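Local coordinates for protein telomerase reverse transcriptase (Candida albicans SC5314, PDB 6ZDQ) that probably elongates telomeres as a reverse transcriptase, adding short sequence repeats to chromosome ends by copying a template within the telomerase RNA, at residues K313-Y317 with Q486-F490; L593-S597 with K651-N656. All coordinates share one frame; numbering follows the deposited sequence.

Contact 1 of 2, residues K313-Y317 with Q486-F490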
# COMPACT_ATOMS: atom_id res chain seq x y z
N LYS A 313 -21.61 5.75 8.94
CA LYS A 313 -22.69 6.60 8.43
C LYS A 313 -23.94 5.78 8.12
O LYS A 313 -25.06 6.23 8.38
CB LYS A 313 -22.22 7.35 7.19
CG LYS A 313 -21.22 8.47 7.46
CD LYS A 313 -21.88 9.67 8.10
CE LYS A 313 -20.89 10.81 8.29
NZ LYS A 313 -21.51 11.99 8.94
N ILE A 314 -23.76 4.59 7.56
CA ILE A 314 -24.90 3.72 7.28
C ILE A 314 -25.51 3.21 8.58
O ILE A 314 -26.73 3.07 8.70
CB ILE A 314 -24.49 2.57 6.35
CG1 ILE A 314 -23.94 3.12 5.03
CG2 ILE A 314 -25.66 1.64 6.08
CD1 ILE A 314 -23.49 2.06 4.06
N SER A 315 -24.66 2.91 9.57
CA SER A 315 -25.18 2.46 10.86
C SER A 315 -25.94 3.56 11.58
O SER A 315 -26.91 3.28 12.30
CB SER A 315 -24.03 1.95 11.74
OG SER A 315 -23.40 0.82 11.15
N ASP A 316 -25.53 4.82 11.41
CA ASP A 316 -26.27 5.93 12.00
C ASP A 316 -27.63 6.10 11.32
O ASP A 316 -28.63 6.38 11.99
CB ASP A 316 -25.46 7.22 11.90
CG ASP A 316 -24.15 7.14 12.65
OD1 ASP A 316 -23.88 6.09 13.27
OD2 ASP A 316 -23.38 8.12 12.61
N TYR A 317 -27.68 5.92 10.00
CA TYR A 317 -28.94 6.05 9.29
C TYR A 317 -29.89 4.91 9.63
O TYR A 317 -31.11 5.12 9.73
CB TYR A 317 -28.69 6.11 7.78
CG TYR A 317 -29.87 6.63 6.99
CD1 TYR A 317 -30.35 7.91 7.20
CD2 TYR A 317 -30.49 5.84 6.03
CE1 TYR A 317 -31.43 8.40 6.47
CE2 TYR A 317 -31.56 6.32 5.30
CZ TYR A 317 -32.03 7.59 5.53
OH TYR A 317 -33.10 8.07 4.81
N GLN A 486 -35.39 16.32 4.54
CA GLN A 486 -34.67 15.48 5.49
C GLN A 486 -34.95 14.01 5.18
O GLN A 486 -35.58 13.66 4.18
CB GLN A 486 -35.06 15.85 6.93
CG GLN A 486 -36.47 15.44 7.34
CD GLN A 486 -37.53 16.34 6.74
OE1 GLN A 486 -37.25 17.45 6.31
NE2 GLN A 486 -38.77 15.85 6.72
N ASP A 487 -34.44 13.13 6.06
CA ASP A 487 -34.62 11.69 5.96
C ASP A 487 -34.01 11.15 4.66
O ASP A 487 -34.69 10.55 3.81
CB ASP A 487 -36.09 11.30 6.09
CG ASP A 487 -36.29 9.88 6.57
OD1 ASP A 487 -35.28 9.23 6.92
OD2 ASP A 487 -37.44 9.41 6.61
N PHE A 488 -32.71 11.37 4.51
CA PHE A 488 -31.94 10.80 3.41
C PHE A 488 -30.52 10.57 3.89
O PHE A 488 -30.14 10.97 4.99
CB PHE A 488 -31.97 11.71 2.18
CG PHE A 488 -31.13 12.95 2.32
CD1 PHE A 488 -31.64 14.07 2.96
CD2 PHE A 488 -29.84 12.99 1.81
CE1 PHE A 488 -30.87 15.21 3.09
CE2 PHE A 488 -29.07 14.13 1.95
CZ PHE A 488 -29.59 15.24 2.58
N LEU A 489 -29.73 9.90 3.05
CA LEU A 489 -28.33 9.63 3.37
C LEU A 489 -27.52 9.70 2.09
O LEU A 489 -27.68 8.86 1.21
CB LEU A 489 -28.17 8.27 4.05
CG LEU A 489 -26.72 7.83 4.28
CD1 LEU A 489 -26.01 8.77 5.24
CD2 LEU A 489 -26.66 6.39 4.77
N PHE A 490 -26.64 10.70 1.99
CA PHE A 490 -25.74 10.86 0.86
C PHE A 490 -24.31 10.84 1.37
O PHE A 490 -23.98 11.57 2.31
CB PHE A 490 -26.04 12.16 0.10
CG PHE A 490 -25.46 12.20 -1.28
CD1 PHE A 490 -26.15 11.67 -2.35
CD2 PHE A 490 -24.23 12.79 -1.52
CE1 PHE A 490 -25.63 11.71 -3.63
CE2 PHE A 490 -23.70 12.84 -2.79
CZ PHE A 490 -24.40 12.29 -3.85
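Y317 and L489 carry this contact: CB of L489 stands over the centre of the Y317 ring, 3.7 Å from the centroid and 9° off the ring normal, a clear CH-pi contact over the face. The two side chains run past each other in opposite directions, so L489 CD2 comes back along the tyrosine to within 3.6 Å of Y317 CB. In Y317, CG lies anti to the backbone N (chi1 -163°), which carries the ring off the helix and out across the segment that leads into strand 489-492. The phenol oxygen thereby arrives at D487, with Y317 OH 3.1 Å from D487 O. L489 CD2 also reaches I314, 4.3 Å from its CG1, and approaches the backbone carbonyl of K313. The carboxylate of D487 has its strong partner on the same helix, a salt bridge from OD1 to R324, and D487 O accepts a hydrogen bond from T501. The contact thus lays helix 307-325 against the edge strand 489-492 of a four-stranded antiparallel sheet, consistent with the palm of reverse transcriptases, beside strand 496-501, whose L498 and V500 touch I314 and Y317 respectively.

Contact 2 of 2, residues L593-S597 with K651-N656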
# COMPACT_ATOMS: atom_id res chain seq x y z
N LEU A 593 -19.72 -3.77 13.09
CA LEU A 593 -19.83 -5.22 12.98
C LEU A 593 -20.58 -5.86 14.14
O LEU A 593 -21.03 -7.01 14.00
CB LEU A 593 -18.44 -5.85 12.87
CG LEU A 593 -17.56 -5.36 11.72
CD1 LEU A 593 -16.36 -4.60 12.26
CD2 LEU A 593 -17.11 -6.53 10.85
N LEU A 594 -20.71 -5.18 15.27
CA LEU A 594 -21.31 -5.75 16.47
C LEU A 594 -22.80 -5.47 16.59
O LEU A 594 -23.42 -5.94 17.56
CB LEU A 594 -20.59 -5.23 17.72
CG LEU A 594 -19.21 -5.79 18.07
CD1 LEU A 594 -19.19 -7.31 18.03
CD2 LEU A 594 -18.11 -5.21 17.19
N ASP A 595 -23.39 -4.71 15.67
CA ASP A 595 -24.81 -4.38 15.77
C ASP A 595 -25.67 -5.64 15.76
O ASP A 595 -25.55 -6.48 14.86
CB ASP A 595 -25.22 -3.45 14.63
CG ASP A 595 -24.78 -3.96 13.27
OD1 ASP A 595 -23.81 -4.74 13.21
OD2 ASP A 595 -25.41 -3.58 12.26
N CYS A 596 -26.54 -5.76 16.76
CA CYS A 596 -27.33 -6.97 16.97
C CYS A 596 -28.71 -6.90 16.31
O CYS A 596 -29.21 -7.91 15.81
CB CYS A 596 -27.48 -7.25 18.46
SG CYS A 596 -28.53 -8.67 18.88
N SER A 597 -29.34 -5.72 16.32
CA SER A 597 -30.71 -5.53 15.86
C SER A 597 -31.71 -6.35 16.67
O SER A 597 -32.76 -6.74 16.15
CB SER A 597 -30.86 -5.84 14.37
OG SER A 597 -32.19 -5.68 13.93
N LYS A 651 -16.83 -3.75 23.40
CA LYS A 651 -17.25 -3.08 22.18
C LYS A 651 -18.61 -3.57 21.70
O LYS A 651 -19.33 -2.83 21.02
CB LYS A 651 -16.20 -3.25 21.08
CG LYS A 651 -14.98 -2.36 21.27
CD LYS A 651 -15.39 -0.92 21.55
CE LYS A 651 -14.19 -0.03 21.84
NZ LYS A 651 -13.36 0.21 20.63
N TYR A 652 -18.98 -4.81 22.03
CA TYR A 652 -20.32 -5.29 21.70
C TYR A 652 -21.38 -4.59 22.55
O TYR A 652 -22.43 -4.20 22.04
CB TYR A 652 -20.41 -6.80 21.87
CG TYR A 652 -21.82 -7.34 21.78
CD1 TYR A 652 -22.45 -7.49 20.55
CD2 TYR A 652 -22.52 -7.71 22.93
CE1 TYR A 652 -23.74 -7.98 20.47
CE2 TYR A 652 -23.81 -8.20 22.85
CZ TYR A 652 -24.41 -8.33 21.62
OH TYR A 652 -25.69 -8.82 21.53
N VAL A 653 -21.11 -4.43 23.85
CA VAL A 653 -22.07 -3.77 24.72
C VAL A 653 -22.11 -2.27 24.45
O VAL A 653 -23.14 -1.62 24.69
CB VAL A 653 -21.76 -4.08 26.20
CG1 VAL A 653 -21.78 -5.58 26.45
CG2 VAL A 653 -20.43 -3.48 26.61
N GLU A 654 -21.02 -1.70 23.95
CA GLU A 654 -20.99 -0.26 23.70
C GLU A 654 -21.83 0.11 22.49
O GLU A 654 -22.56 1.11 22.51
CB GLU A 654 -19.55 0.21 23.49
CG GLU A 654 -18.88 0.75 24.74
CD GLU A 654 -17.66 1.60 24.43
OE1 GLU A 654 -16.96 1.31 23.43
OE2 GLU A 654 -17.40 2.57 25.18
N THR A 655 -21.75 -0.68 21.42
CA THR A 655 -22.41 -0.31 20.18
C THR A 655 -23.93 -0.46 20.28
O THR A 655 -24.68 0.48 19.99
CB THR A 655 -21.86 -1.15 19.03
OG1 THR A 655 -21.98 -2.54 19.35
CG2 THR A 655 -20.40 -0.81 18.80
N ASN A 656 -24.39 -1.64 20.70
CA ASN A 656 -25.83 -1.86 20.83
C ASN A 656 -26.43 -1.10 22.00
O ASN A 656 -27.65 -0.86 22.01
CB ASN A 656 -26.12 -3.35 20.97
CG ASN A 656 -25.71 -4.14 19.74
OD1 ASN A 656 -26.45 -4.21 18.76
ND2 ASN A 656 -24.53 -4.74 19.79
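N656 ND2 is shared between the loop 593-597 and its own helix, donating to both L594 O and Y652 O. The bond to L594 O spans 2.8 Å from ND2 and is nearly straight at 168°, with the acceptor close to the amide plane although the donor stands well above the plane of the L594 carbonyl. The second bond, ND2 to Y652 O at 3.1 Å, is nearly as straight (166°) and again lies near the amide plane. With both acceptors close to that plane, the two N-H groups of the amide are used and its rotation is fixed. At the other end of the amide, C596 N donates to N656 OD1, meeting a lone pair in the carbonyl plane; the modelled separation is very short, and at this resolution its exact value carries little weight. With chi1 at -63°, CG of N656 stands opposite the carbonyl carbon, and the amide extends toward L594 and C596.

Apolar groups flank this polar centre. L594 lies aslant Y652, bringing its CD1 to 4.1 Å from Y652 CB, while its CG rests over the helix backbone, 3.8 Å from Y652 CA. The tyrosine ring runs on alongside the loop, and Y652 OH ends 3.9 Å from C596 SG. Beyond the pair, L594 also touches V604 of helix 602-626, and Y652 touches A662 and L665 of helix 662-676. These helices are consistent with the C-terminal, thumb-like extension of telomerase reverse transcriptases. Chemically, the loop backbone presents one acceptor and one donor two residues apart, and a single asparagine matches both. This complementarity ties the loop to the last turn of helix 634-656 without any salt bridge between the two segments.

In the fold
Both segments of contact 1 precede those of contact 2 in the chain, and the two contacts lie on the same side of the molecule, their centres 18 Å apart. They do not touch, their nearest atoms being about 5 Å apart, but helix 307-325 lies between them and meets the loop of contact 2. Its S315 touches F592, in the same loop and next to L593, and R318 makes a long, weak ion pair with D595. Contact 1 includes the edge strand of the probable palm sheet, whereas contact 2 belongs to the helical part that follows. From the bound nucleic acid, the nearest atoms are about 31 Å away for contact 1 and about 18 Å for contact 2.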